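PDB 3DNH: CREG-like beta-barrel domain-containing protein from Agrobacterium tumefaciens, which is of unknown function but has the split-barrel fold of the FMN-binding pyridoxamine 5'-phosphate oxidase clan and so may bind a flavin or related cofactor. Local coordinates for residues 30-35 / 105-110; 44-49 / 87-92; 114-119 / 144-149; 205-210 / 231-236; 220-225 / 238-243. One frame throughout, in Å; residues are numbered along the deposited sequence.

How the contacts relate
Contacts 1, 2 and 3 belong to the six-stranded antiparallel barrel, and contacts 4 and 5 to the three-stranded sheet of 215-220, 223-227 and 232-236 with its flanking helices. Along the chain contact 2 is nested inside the loop closed by contact 1; contact 3 follows, and the segments of contacts 4 and 5 alternate. Strand 106-115 serves contacts 1 and 3, whose centres are about 22 Å apart, and neighbours strand 88-93 of contact 2. Contacts 2 and 5 have centres about 32 Å apart and do not touch. Helix 28-38 of contact 1 joins the two regions, through the Arg33-Asp222 salt bridge to contact 5 and the Asp34-Trp236 hydrogen bond to contact 4.

Contact 1 of 5, residues 30-35 / 105-110; sequences RVARDV and PRLTLV
Apolar helix-on-sheet packing joins helix 28-38 to the start of strand 106-115, where the helix lies against the barrel. The four side-chain pairs that meet across it are all aliphatic. Val35, directed toward the strand, touches both Pro105 and Leu107: CG1 lies 3.7 Å from Leu107 CB, the two side chains sliding past each other in opposite directions, while CG2 sits 3.9 Å from Pro105 CG. With CG1 anti to the backbone N (chi1 177°), CG2 falls beside that N and is turned to the proline ring. One turn earlier, Val31 CG1 reaches Pro105 CB at 4.1 Å, the two side chains crossing at about a right angle. Leu107 extends its fork to the helix beside Ala32: CD1 is 4.0 Å from Ala32 CB, and CD2 is 3.6 Å from Ala32 O, a van der Waals contact. Leu172 of helix 169-172 touches Ala32, and Val154 and Ile156 of strand 144-157 pack on Leu107. Arg33 and Asp34 reach Asp222 and Trp236 beyond the barrel. With Val35, Ala32 and Leu107 buried, Val31 and Pro105 partly exposed, and only carbon meeting carbon between the side chains, the chemistry is consistent with hydrophobic packing.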
# COMPACT_ATOMS: atom_id res chain seq x y z
N ARG A 30 -19.80 -2.48 -7.52
CA ARG A 30 -19.05 -2.84 -8.71
C ARG A 30 -17.60 -2.33 -8.67
O ARG A 30 -16.66 -3.11 -8.87
CB ARG A 30 -19.82 -2.37 -9.96
CG ARG A 30 -19.00 -2.38 -11.22
CD ARG A 30 -18.34 -3.74 -11.56
NE ARG A 30 -18.48 -3.93 -13.00
CZ ARG A 30 -17.65 -3.46 -13.92
NH1 ARG A 30 -16.53 -2.83 -13.58
NH2 ARG A 30 -17.92 -3.67 -15.19
N VAL A 31 -17.40 -1.06 -8.35
CA VAL A 31 -16.04 -0.53 -8.15
C VAL A 31 -15.28 -1.34 -7.09
O VAL A 31 -14.09 -1.67 -7.26
CB VAL A 31 -16.06 0.99 -7.76
CG1 VAL A 31 -14.70 1.45 -7.30
CG2 VAL A 31 -16.52 1.84 -8.93
N ALA A 32 -15.96 -1.65 -5.98
CA ALA A 32 -15.40 -2.49 -4.93
C ALA A 32 -14.97 -3.89 -5.39
O ALA A 32 -13.89 -4.33 -5.06
CB ALA A 32 -16.40 -2.61 -3.74
N ARG A 33 -15.83 -4.57 -6.13
CA ARG A 33 -15.56 -5.93 -6.60
C ARG A 33 -14.43 -5.92 -7.61
O ARG A 33 -13.65 -6.86 -7.69
CB ARG A 33 -16.83 -6.60 -7.14
CG ARG A 33 -17.71 -7.12 -6.00
CD ARG A 33 -18.97 -7.85 -6.50
NE ARG A 33 -18.62 -9.20 -6.93
CZ ARG A 33 -19.37 -9.90 -7.76
NH1 ARG A 33 -20.50 -9.36 -8.19
NH2 ARG A 33 -19.01 -11.14 -8.12
N ASP A 34 -14.31 -4.83 -8.35
CA ASP A 34 -13.22 -4.67 -9.31
C ASP A 34 -11.90 -4.48 -8.60
O ASP A 34 -10.92 -5.11 -8.97
CB ASP A 34 -13.46 -3.50 -10.26
CG ASP A 34 -12.81 -3.70 -11.61
OD1 ASP A 34 -13.01 -4.80 -12.21
OD2 ASP A 34 -12.12 -2.77 -12.08
N VAL A 35 -11.88 -3.64 -7.57
CA VAL A 35 -10.66 -3.47 -6.75
C VAL A 35 -10.30 -4.78 -6.08
O VAL A 35 -9.10 -5.14 -5.94
CB VAL A 35 -10.85 -2.39 -5.65
CG1 VAL A 35 -9.61 -2.29 -4.75
CG2 VAL A 35 -11.13 -1.03 -6.29
N PRO A 105 -9.26 4.39 -6.04
CA PRO A 105 -10.28 3.76 -5.19
C PRO A 105 -9.56 2.87 -4.19
O PRO A 105 -8.55 2.25 -4.52
CB PRO A 105 -11.09 2.91 -6.17
CG PRO A 105 -10.16 2.63 -7.29
CD PRO A 105 -9.33 3.90 -7.42
N ARG A 106 -10.05 2.84 -2.96
CA ARG A 106 -9.38 2.12 -1.92
C ARG A 106 -10.44 1.31 -1.19
O ARG A 106 -11.40 1.87 -0.66
CB ARG A 106 -8.68 3.06 -0.94
CG ARG A 106 -7.33 3.55 -1.42
CD ARG A 106 -7.34 4.97 -1.79
NE ARG A 106 -7.68 5.83 -0.68
CZ ARG A 106 -8.29 7.00 -0.80
NH1 ARG A 106 -8.54 7.70 0.29
NH2 ARG A 106 -8.64 7.48 -2.00
N LEU A 107 -10.25 -0.01 -1.22
CA LEU A 107 -11.19 -0.91 -0.59
C LEU A 107 -10.63 -1.39 0.74
O LEU A 107 -9.57 -2.02 0.77
CB LEU A 107 -11.54 -2.06 -1.55
CG LEU A 107 -12.28 -3.25 -0.98
CD1 LEU A 107 -13.76 -2.83 -0.76
CD2 LEU A 107 -12.18 -4.42 -1.91
N THR A 108 -11.32 -1.05 1.83
CA THR A 108 -10.93 -1.54 3.14
C THR A 108 -11.85 -2.68 3.58
O THR A 108 -13.07 -2.53 3.58
CB THR A 108 -10.88 -0.40 4.21
OG1 THR A 108 -9.91 0.56 3.79
CG2 THR A 108 -10.44 -0.95 5.56
N LEU A 109 -11.26 -3.82 3.95
CA LEU A 109 -11.99 -4.98 4.43
C LEU A 109 -11.51 -5.29 5.84
O LEU A 109 -10.32 -5.49 6.06
CB LEU A 109 -11.79 -6.19 3.50
CG LEU A 109 -11.99 -5.98 1.98
CD1 LEU A 109 -11.51 -7.21 1.23
CD2 LEU A 109 -13.48 -5.75 1.65
N VAL A 110 -12.46 -5.30 6.78
CA VAL A 110 -12.16 -5.57 8.18
C VAL A 110 -12.73 -6.93 8.55
O VAL A 110 -13.87 -7.22 8.21
CB VAL A 110 -12.71 -4.44 9.07
CG1 VAL A 110 -12.50 -4.75 10.55
CG2 VAL A 110 -12.09 -3.11 8.66

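Contact 2 of 5, residues 44-49 / 87-92; sequences LATLDP and ARISVT
An antiparallel strand pair closes the six-stranded barrel here: the axes of residues 44-47 and 88-92 approach to 4.7 Å, with their directions 162° apart. Ala45 and Ser90 form the hydrogen-bonded pair: Ala45 N gives to Ser90 O at 2.8 Å, nearly straight at 168°, and Ser90 N returns a bond to Ala45 O at 3.1 Å. Leu44 and Val91 are the adjoining non-hydrogen-bonded pair. Beyond Thr46 the strands part, and a water bridges them, accepting from Leu47 N at 2.8 Å and donating to Arg88 O at 3.0 Å. Ile89 CG1 lies between the backbone N and the carbonyl carbon (chi1 64°), bringing CD1 to 4.0 Å from Leu44 CD2, which also touches Val91 CG1. Leu47 CD1 comes 3.7 Å from Arg88 NH1, obliquely to a guanidinium salt-bridged to Asp86. Thr46 OG1 is buried without a polar partner. Outside the pair, strand 54-63 flanks 41-47 and strand 106-115 flanks 88-93; Leu149 of strand 144-157 packs on Ile89 and Val91, helix 78-85 meets Thr46, and Thr56 of the second subunit bonds to Ser90 OG.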
# COMPACT_ATOMS: atom_id res chain seq x y z
N LEU A 44 -1.91 -4.45 5.35
CA LEU A 44 -2.42 -5.42 6.30
C LEU A 44 -2.11 -4.83 7.66
O LEU A 44 -0.93 -4.51 7.95
CB LEU A 44 -1.60 -6.72 6.21
CG LEU A 44 -2.14 -8.07 6.72
CD1 LEU A 44 -1.01 -8.97 7.30
CD2 LEU A 44 -3.36 -8.02 7.64
N ALA A 45 -3.15 -4.72 8.48
CA ALA A 45 -3.03 -4.28 9.84
C ALA A 45 -3.42 -5.39 10.81
O ALA A 45 -4.40 -6.13 10.62
CB ALA A 45 -3.88 -3.01 10.09
N THR A 46 -2.68 -5.42 11.91
CA THR A 46 -2.68 -6.49 12.86
C THR A 46 -2.60 -5.74 14.22
O THR A 46 -2.33 -4.53 14.26
CB THR A 46 -1.43 -7.28 12.41
OG1 THR A 46 -1.74 -8.55 11.82
CG2 THR A 46 -0.21 -7.17 13.21
N LEU A 47 -2.88 -6.44 15.33
CA LEU A 47 -2.83 -5.80 16.65
C LEU A 47 -1.69 -6.32 17.51
O LEU A 47 -1.48 -7.54 17.62
CB LEU A 47 -4.17 -5.95 17.41
CG LEU A 47 -5.47 -5.34 16.85
CD1 LEU A 47 -6.68 -5.84 17.69
CD2 LEU A 47 -5.44 -3.80 16.83
N ASP A 48 -0.96 -5.41 18.13
CA ASP A 48 0.08 -5.80 19.04
C ASP A 48 -0.53 -6.33 20.34
O ASP A 48 -1.39 -5.69 20.95
CB ASP A 48 1.06 -4.68 19.29
CG ASP A 48 2.29 -5.15 20.03
OD1 ASP A 48 2.21 -5.32 21.28
OD2 ASP A 48 3.33 -5.38 19.38
N PRO A 49 -0.10 -7.54 20.77
CA PRO A 49 -0.67 -8.17 21.97
C PRO A 49 -0.43 -7.48 23.31
O PRO A 49 -1.18 -7.74 24.26
CB PRO A 49 -0.05 -9.56 21.98
CG PRO A 49 1.12 -9.50 21.10
CD PRO A 49 0.89 -8.41 20.10
N ALA A 87 -6.85 -12.53 16.10
CA ALA A 87 -7.08 -12.69 14.66
C ALA A 87 -7.74 -11.48 13.97
O ALA A 87 -7.91 -11.51 12.77
CB ALA A 87 -7.89 -13.99 14.37
N ARG A 88 -8.12 -10.45 14.72
CA ARG A 88 -8.75 -9.26 14.14
C ARG A 88 -7.74 -8.49 13.28
O ARG A 88 -6.65 -8.10 13.75
CB ARG A 88 -9.33 -8.34 15.21
CG ARG A 88 -10.47 -9.00 15.97
CD ARG A 88 -11.00 -8.06 17.02
NE ARG A 88 -10.04 -7.87 18.09
CZ ARG A 88 -10.21 -7.03 19.10
NH1 ARG A 88 -9.29 -6.95 20.03
NH2 ARG A 88 -11.30 -6.27 19.19
N ILE A 89 -8.08 -8.33 12.00
CA ILE A 89 -7.20 -7.67 11.01
C ILE A 89 -7.98 -6.70 10.13
O ILE A 89 -9.22 -6.74 10.10
CB ILE A 89 -6.45 -8.69 10.07
CG1 ILE A 89 -7.40 -9.52 9.18
CG2 ILE A 89 -5.56 -9.65 10.92
CD1 ILE A 89 -6.65 -10.20 7.95
N SER A 90 -7.25 -5.83 9.42
CA SER A 90 -7.83 -5.00 8.38
C SER A 90 -6.91 -5.03 7.16
O SER A 90 -5.69 -5.05 7.32
CB SER A 90 -8.03 -3.56 8.87
OG SER A 90 -8.63 -2.75 7.86
N VAL A 91 -7.47 -5.01 5.95
CA VAL A 91 -6.65 -4.89 4.73
C VAL A 91 -7.18 -3.76 3.87
O VAL A 91 -8.38 -3.49 3.90
CB VAL A 91 -6.60 -6.20 3.87
CG1 VAL A 91 -6.05 -7.34 4.66
CG2 VAL A 91 -8.01 -6.57 3.36
N THR A 92 -6.28 -3.07 3.18
CA THR A 92 -6.71 -2.11 2.18
C THR A 92 -6.11 -2.53 0.87
O THR A 92 -4.91 -2.70 0.74
CB THR A 92 -6.37 -0.66 2.53
OG1 THR A 92 -7.03 -0.33 3.76
CG2 THR A 92 -6.85 0.35 1.40
O HOH W 1 -4.08 -8.96 14.95

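Contact 3 of 5, residues 114-119 / 144-149; sequences DRIGPD and TRLYRL
The side chains of Arg115 and Arg145 pass at an oblique angle, their guanidinium planes 26° apart. Arg145 CD sits over one face of the Arg115 guanidinium, 3.3 Å from Arg115 NH2 and displaced to the rim, so aliphatic carbon meets the flat group; Leu146 O lies at its edge, near the plane. The two like charges are nonetheless close, and Glu84, which forms a salt bridge with Arg115 NH1, probably offsets this. The Arg115 chain, bent at chi2 (91°), also lays its CD 3.6 Å from Tyr147 CE1, approaching that ring obliquely. On the other face of the sheet, Ile116 CG1 stands over the centre of the Arg148 guanidinium, 3.7 Å from Arg148 CZ, and the side chains cross at about a right angle. Ile116 CD1 additionally touches Leu146 CG at 4.1 Å. Salt bridges to Glu64 and Glu120 probably restrain the Arg148 guanidinium under the isoleucine. Backbone bonds set this register: Asp114 N to Arg148 O at 2.9 Å, Arg148 N to Asp114 O at 2.8 Å, and Ile116 N to Leu146 O at 2.9 Å. Asp114-Arg148 is the hydrogen-bonded pair and Arg115-Tyr147 the non-hydrogen-bonded one, the regular antiparallel alternation by which strands 106-115 and 144-157 adjoin in the barrel wall.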
# COMPACT_ATOMS: atom_id res chain seq x y z
N ASP A 114 -8.29 -16.13 9.28
CA ASP A 114 -8.51 -17.53 9.53
C ASP A 114 -7.37 -18.31 8.86
O ASP A 114 -7.16 -18.23 7.65
CB ASP A 114 -9.83 -17.99 8.91
CG ASP A 114 -11.05 -17.55 9.69
OD1 ASP A 114 -10.98 -17.46 10.94
OD2 ASP A 114 -12.12 -17.30 9.07
N ARG A 115 -6.69 -19.12 9.64
CA ARG A 115 -5.68 -19.99 9.08
C ARG A 115 -6.29 -21.05 8.14
O ARG A 115 -7.24 -21.76 8.49
CB ARG A 115 -4.91 -20.61 10.23
CG ARG A 115 -3.54 -21.02 9.84
CD ARG A 115 -2.49 -19.94 10.06
NE ARG A 115 -1.27 -20.71 10.18
CZ ARG A 115 -0.76 -21.11 11.34
NH1 ARG A 115 -1.31 -20.74 12.48
NH2 ARG A 115 0.33 -21.86 11.34
N ILE A 116 -5.77 -21.11 6.92
CA ILE A 116 -6.17 -22.14 5.98
C ILE A 116 -5.64 -23.51 6.45
O ILE A 116 -4.44 -23.64 6.70
CB ILE A 116 -5.69 -21.78 4.55
CG1 ILE A 116 -6.47 -20.55 4.02
CG2 ILE A 116 -5.85 -22.97 3.60
CD1 ILE A 116 -6.07 -20.09 2.64
N GLY A 117 -6.53 -24.48 6.63
CA GLY A 117 -6.18 -25.86 7.05
C GLY A 117 -5.25 -26.62 6.10
O GLY A 117 -5.24 -26.34 4.90
N PRO A 118 -4.45 -27.57 6.64
CA PRO A 118 -3.43 -28.38 5.94
C PRO A 118 -3.86 -28.91 4.56
O PRO A 118 -3.09 -28.79 3.59
CB PRO A 118 -3.20 -29.56 6.90
CG PRO A 118 -3.62 -29.08 8.25
CD PRO A 118 -4.49 -27.86 8.09
N ASP A 119 -5.07 -29.47 4.47
CA ASP A 119 -5.53 -30.09 3.21
C ASP A 119 -5.61 -29.14 2.01
O ASP A 119 -5.45 -29.55 0.87
CB ASP A 119 -6.88 -30.82 3.38
CG ASP A 119 -6.81 -32.00 4.36
OD1 ASP A 119 -7.88 -32.58 4.62
OD2 ASP A 119 -5.72 -32.34 4.89
N THR A 144 6.16 -21.24 6.40
CA THR A 144 5.20 -20.49 5.59
C THR A 144 3.81 -20.67 6.23
O THR A 144 3.44 -21.80 6.58
CB THR A 144 5.22 -20.89 4.06
OG1 THR A 144 4.53 -22.13 3.82
CG2 THR A 144 6.62 -21.03 3.52
N ARG A 145 3.08 -19.57 6.42
CA ARG A 145 1.71 -19.59 6.99
C ARG A 145 0.69 -19.01 6.00
O ARG A 145 0.95 -18.00 5.37
CB ARG A 145 1.63 -18.84 8.31
CG ARG A 145 2.39 -19.52 9.44
CD ARG A 145 2.00 -19.02 10.80
NE ARG A 145 2.92 -19.58 11.78
CZ ARG A 145 3.11 -19.09 13.00
NH1 ARG A 145 2.43 -18.03 13.41
NH2 ARG A 145 3.99 -19.67 13.81
N LEU A 146 -0.46 -19.64 5.91
CA LEU A 146 -1.46 -19.31 4.91
C LEU A 146 -2.78 -18.91 5.60
O LEU A 146 -3.27 -19.64 6.45
CB LEU A 146 -1.67 -20.55 4.09
CG LEU A 146 -2.01 -20.51 2.63
CD1 LEU A 146 -1.86 -19.13 2.01
CD2 LEU A 146 -1.10 -21.56 1.97
N TYR A 147 -3.37 -17.79 5.21
CA TYR A 147 -4.58 -17.27 5.90
C TYR A 147 -5.62 -16.83 4.90
O TYR A 147 -5.26 -16.32 3.88
CB TYR A 147 -4.23 -16.01 6.66
CG TYR A 147 -3.07 -16.11 7.60
CD1 TYR A 147 -3.27 -16.28 8.98
CD2 TYR A 147 -1.76 -15.93 7.14
CE1 TYR A 147 -2.19 -16.33 9.87
CE2 TYR A 147 -0.72 -15.99 7.97
CZ TYR A 147 -0.92 -16.18 9.34
OH TYR A 147 0.17 -16.21 10.14
N ARG A 148 -6.91 -16.95 5.21
CA ARG A 148 -7.88 -16.21 4.40
C ARG A 148 -8.63 -15.20 5.26
O ARG A 148 -8.78 -15.37 6.50
CB ARG A 148 -8.82 -17.13 3.56
CG ARG A 148 -9.60 -18.10 4.37
CD ARG A 148 -10.70 -18.83 3.57
NE ARG A 148 -10.18 -19.78 2.61
CZ ARG A 148 -9.95 -21.08 2.86
NH1 ARG A 148 -10.16 -21.61 4.06
NH2 ARG A 148 -9.48 -21.85 1.90
N LEU A 149 -9.03 -14.11 4.62
CA LEU A 149 -9.76 -13.06 5.28
C LEU A 149 -11.20 -13.51 5.43
O LEU A 149 -11.84 -13.88 4.44
CB LEU A 149 -9.66 -11.74 4.50
CG LEU A 149 -10.51 -10.60 5.08
CD1 LEU A 149 -10.12 -10.23 6.50
CD2 LEU A 149 -10.43 -9.39 4.15

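Contact 4 of 5, residues 205-210 / 231-236; sequences VLAGAK and DLARLW
Ala207 and Leu235 bring the two backbones to 4.5 Å between their CA atoms, where the chain leaving helix 199-206 passes strand 232-236, and Gly208 turns the chain with a positive phi (103°) in a Schellman motif. Ala207 presents its methyl to the strand: CB lies 3.5 Å from Arg234 O and 4.0 Å from Ala233 CB. Ala233 CB is shared, since Ala209 CB also touches it at 4.0 Å. In the three-stranded antiparallel sheet, Ala233 and Leu235 bond to Leu226 and Ile224 of strand 223-227, which leaves Arg234 N and O facing the other edge. There two waters bridge to Ala207 O, both donating to it; one accepts from Arg234 N and the other donates to Arg234 O. Leu235, with CG anti to its N (chi1 -176°), carries CD1 to 3.7 Å from Leu206 CB, and Leu254 of helix 244-254 touches both leucines. Lys210 NZ is 4.2 Å from Asp231 OD1, beyond a salt bridge. Asp231 OD2 accepts from Leu232 N at 2.8 Å, from above the carboxylate plane.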
# COMPACT_ATOMS: atom_id res chain seq x y z
N VAL A 205 -7.49 -7.52 -22.59
CA VAL A 205 -7.74 -6.27 -23.31
C VAL A 205 -9.23 -5.89 -23.29
O VAL A 205 -9.54 -4.75 -23.01
CB VAL A 205 -7.07 -6.21 -24.73
CG1 VAL A 205 -5.58 -6.58 -24.65
CG2 VAL A 205 -7.77 -7.10 -25.70
N LEU A 206 -10.13 -6.86 -23.52
CA LEU A 206 -11.60 -6.68 -23.31
C LEU A 206 -11.94 -6.16 -21.92
O LEU A 206 -12.89 -5.40 -21.74
CB LEU A 206 -12.36 -8.00 -23.50
CG LEU A 206 -13.04 -8.51 -24.77
CD1 LEU A 206 -12.27 -9.57 -25.44
CD2 LEU A 206 -14.41 -9.08 -24.36
N ALA A 207 -11.19 -6.64 -20.93
CA ALA A 207 -11.36 -6.23 -19.54
C ALA A 207 -10.88 -4.79 -19.25
O ALA A 207 -11.12 -4.27 -18.15
CB ALA A 207 -10.63 -7.22 -18.67
N GLY A 208 -10.19 -4.19 -20.22
CA GLY A 208 -9.64 -2.84 -20.13
C GLY A 208 -8.15 -2.79 -19.87
O GLY A 208 -7.61 -1.72 -19.61
N ALA A 209 -7.46 -3.93 -19.92
CA ALA A 209 -6.03 -3.99 -19.61
C ALA A 209 -5.10 -3.86 -20.84
O ALA A 209 -5.56 -3.76 -21.97
CB ALA A 209 -5.70 -5.27 -18.85
N LYS A 210 -3.79 -3.83 -20.59
CA LYS A 210 -2.81 -3.72 -21.67
C LYS A 210 -2.30 -5.09 -22.09
O LYS A 210 -2.06 -5.95 -21.25
CB LYS A 210 -1.63 -2.84 -21.26
CG LYS A 210 -1.69 -1.37 -21.74
CD LYS A 210 -2.18 -0.39 -20.68
CE LYS A 210 -1.12 -0.09 -19.59
NZ LYS A 210 -0.94 -1.22 -18.59
N ASP A 231 0.45 -6.80 -14.08
CA ASP A 231 -0.95 -6.40 -13.91
C ASP A 231 -1.97 -7.52 -13.63
O ASP A 231 -1.69 -8.70 -13.81
CB ASP A 231 -1.40 -5.59 -15.13
CG ASP A 231 -2.38 -4.47 -14.77
OD1 ASP A 231 -2.68 -3.67 -15.69
OD2 ASP A 231 -2.83 -4.35 -13.59
N LEU A 232 -3.15 -7.13 -13.17
CA LEU A 232 -4.28 -8.05 -12.97
C LEU A 232 -5.47 -7.45 -13.72
O LEU A 232 -5.61 -6.20 -13.77
CB LEU A 232 -4.65 -8.21 -11.47
CG LEU A 232 -3.59 -8.75 -10.49
CD1 LEU A 232 -4.09 -8.67 -9.05
CD2 LEU A 232 -3.13 -10.18 -10.85
N ALA A 233 -6.33 -8.33 -14.24
CA ALA A 233 -7.56 -7.92 -14.93
C ALA A 233 -8.73 -8.80 -14.49
O ALA A 233 -8.54 -9.96 -14.01
CB ALA A 233 -7.39 -8.00 -16.47
N ARG A 234 -9.94 -8.23 -14.59
CA ARG A 234 -11.17 -8.99 -14.43
C ARG A 234 -12.14 -8.65 -15.56
O ARG A 234 -12.53 -7.49 -15.72
CB ARG A 234 -11.85 -8.77 -13.06
CG ARG A 234 -13.10 -9.67 -12.96
CD ARG A 234 -13.72 -9.67 -11.64
NE ARG A 234 -14.94 -10.46 -11.54
CZ ARG A 234 -15.06 -11.80 -11.50
NH1 ARG A 234 -13.99 -12.62 -11.60
NH2 ARG A 234 -16.28 -12.33 -11.32
N LEU A 235 -12.52 -9.66 -16.32
CA LEU A 235 -13.54 -9.49 -17.40
C LEU A 235 -14.90 -9.89 -16.83
O LEU A 235 -15.06 -11.03 -16.43
CB LEU A 235 -13.21 -10.35 -18.62
CG LEU A 235 -14.11 -10.27 -19.90
CD1 LEU A 235 -14.21 -8.88 -20.41
CD2 LEU A 235 -13.56 -11.20 -21.02
N TRP A 236 -15.87 -8.96 -16.80
CA TRP A 236 -17.20 -9.28 -16.32
C TRP A 236 -18.11 -9.79 -17.40
O TRP A 236 -18.18 -9.21 -18.50
CB TRP A 236 -17.84 -8.07 -15.65
CG TRP A 236 -17.05 -7.62 -14.43
CD1 TRP A 236 -15.95 -6.78 -14.42
CD2 TRP A 236 -17.27 -8.00 -13.07
NE1 TRP A 236 -15.51 -6.57 -13.13
CE2 TRP A 236 -16.28 -7.32 -12.28
CE3 TRP A 236 -18.21 -8.83 -12.43
CZ2 TRP A 236 -16.21 -7.46 -10.88
CZ3 TRP A 236 -18.14 -8.97 -11.00
CH2 TRP A 236 -17.15 -8.29 -10.26
O HOH W 2 -9.70 -5.21 -15.40
O HOH W 3 -13.48 -4.85 -17.05

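Contact 5 of 5, residues 220-225 / 238-243; sequences DPDGID and AERVET
The Arg240 guanidinium has Pro221 CB over one face, 3.4 Å from Arg240 NH1 and offset to the rim, while Glu242 OE2 sits at its edge. Glu242 OE2 accepts from Arg240 NE at 3.1 Å in a nearly straight salt bridge (172°), with the oxygen in the guanidinium plane. Arg240 is extended, its CG anti to the backbone N (chi1 176°), which lays the chain beside the proline ring, both pointing the same way. Asp222 approaches obliquely, its carboxylate plane 75° from the guanidinium, and its OD1 stays 4.1 Å from Arg240 NH1, beyond a salt bridge; its OD2 is paired with Arg33. Across the backbone, Val241 N gives a 2.8 Å bond to Pro221 O. Val241 O lies 3.2 Å from Pro221 CB and is buried with no polar partner in the model. Asp220 OD1 takes Asp222 N at 2.9 Å, an Asx turn that shapes the corner carrying Pro221. Outside, Met183 of helix 180-194 packs on Pro221. With Glu242 OE2 in plane at NE and Asp175 O accepting from NH1, the rotation of the guanidinium is probably restrained. Between the two segments one backbone bond fixes the register, while the proline-guanidinium contact is van der Waals and carries no ionic pairing.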
# COMPACT_ATOMS: atom_id res chain seq x y z
N ASP A 220 -15.43 -17.74 -12.83
CA ASP A 220 -16.53 -17.85 -11.85
C ASP A 220 -17.84 -17.44 -12.53
O ASP A 220 -17.84 -17.00 -13.69
CB ASP A 220 -16.19 -17.07 -10.53
CG ASP A 220 -15.99 -15.56 -10.76
OD1 ASP A 220 -16.98 -14.87 -11.15
OD2 ASP A 220 -14.86 -15.03 -10.55
N PRO A 221 -18.98 -17.61 -11.84
CA PRO A 221 -20.21 -17.24 -12.55
C PRO A 221 -20.33 -15.80 -13.07
O PRO A 221 -21.12 -15.53 -13.99
CB PRO A 221 -21.30 -17.51 -11.48
CG PRO A 221 -20.73 -18.61 -10.66
CD PRO A 221 -19.26 -18.23 -10.53
N ASP A 222 -19.58 -14.88 -12.48
CA ASP A 222 -19.70 -13.45 -12.82
C ASP A 222 -18.60 -12.95 -13.77
O ASP A 222 -18.72 -11.86 -14.39
CB ASP A 222 -19.70 -12.61 -11.53
CG ASP A 222 -20.98 -12.78 -10.72
OD1 ASP A 222 -22.01 -13.22 -11.27
OD2 ASP A 222 -20.94 -12.47 -9.51
N GLY A 223 -17.57 -13.76 -13.95
CA GLY A 223 -16.50 -13.40 -14.89
C GLY A 223 -15.21 -14.16 -14.70
O GLY A 223 -15.19 -15.25 -14.13
N ILE A 224 -14.11 -13.55 -15.16
CA ILE A 224 -12.86 -14.25 -15.33
C ILE A 224 -11.74 -13.36 -14.80
O ILE A 224 -11.64 -12.18 -15.20
CB ILE A 224 -12.56 -14.56 -16.87
CG1 ILE A 224 -13.69 -15.38 -17.53
CG2 ILE A 224 -11.13 -15.26 -17.00
CD1 ILE A 224 -13.65 -15.40 -19.12
N ASP A 225 -10.88 -13.93 -13.96
CA ASP A 225 -9.78 -13.16 -13.44
C ASP A 225 -8.62 -13.54 -14.28
O ASP A 225 -8.46 -14.73 -14.60
CB ASP A 225 -9.51 -13.51 -11.98
CG ASP A 225 -10.49 -12.80 -11.01
OD1 ASP A 225 -11.29 -11.94 -11.40
OD2 ASP A 225 -10.41 -13.11 -9.83
N ALA A 238 -21.63 -10.35 -19.32
CA ALA A 238 -22.85 -9.56 -19.43
C ALA A 238 -24.00 -10.15 -18.59
O ALA A 238 -24.84 -9.42 -18.11
CB ALA A 238 -23.29 -9.34 -20.91
N GLU A 239 -24.05 -11.47 -18.47
CA GLU A 239 -25.00 -12.10 -17.57
C GLU A 239 -24.35 -13.28 -16.85
O GLU A 239 -23.31 -13.77 -17.29
CB GLU A 239 -26.34 -12.46 -18.25
CG GLU A 239 -26.24 -13.43 -19.40
CD GLU A 239 -27.55 -13.56 -20.15
OE1 GLU A 239 -27.56 -14.26 -21.19
OE2 GLU A 239 -28.56 -12.98 -19.70
N ARG A 240 -24.96 -13.68 -15.72
CA ARG A 240 -24.37 -14.67 -14.80
C ARG A 240 -24.31 -15.99 -15.53
O ARG A 240 -25.24 -16.34 -16.24
CB ARG A 240 -25.26 -14.80 -13.53
CG ARG A 240 -24.83 -15.86 -12.52
CD ARG A 240 -25.84 -16.01 -11.35
NE ARG A 240 -25.59 -17.26 -10.63
CZ ARG A 240 -24.63 -17.43 -9.72
NH1 ARG A 240 -23.82 -16.43 -9.42
NH2 ARG A 240 -24.46 -18.60 -9.15
N VAL A 241 -23.25 -16.74 -15.33
CA VAL A 241 -23.00 -17.98 -16.08
C VAL A 241 -23.03 -19.18 -15.11
O VAL A 241 -22.44 -19.13 -14.03
CB VAL A 241 -21.66 -17.88 -16.86
CG1 VAL A 241 -21.16 -19.26 -17.27
CG2 VAL A 241 -21.86 -16.99 -18.10
N GLU A 242 -23.76 -20.24 -15.46
CA GLU A 242 -23.96 -21.33 -14.48
C GLU A 242 -23.53 -22.70 -14.99
O GLU A 242 -23.20 -23.60 -14.21
CB GLU A 242 -25.42 -21.35 -14.00
CG GLU A 242 -25.65 -20.33 -12.89
CD GLU A 242 -27.04 -20.41 -12.30
OE1 GLU A 242 -27.96 -20.99 -12.96
OE2 GLU A 242 -27.21 -19.89 -11.18
N THR A 243 -23.44 -22.80 -16.31
CA THR A 243 -23.13 -24.05 -16.98
C THR A 243 -22.04 -23.85 -17.99
O THR A 243 -21.69 -22.71 -18.38
CB THR A 243 -24.37 -24.63 -17.70
OG1 THR A 243 -24.75 -23.76 -18.78
CG2 THR A 243 -25.53 -24.82 -16.74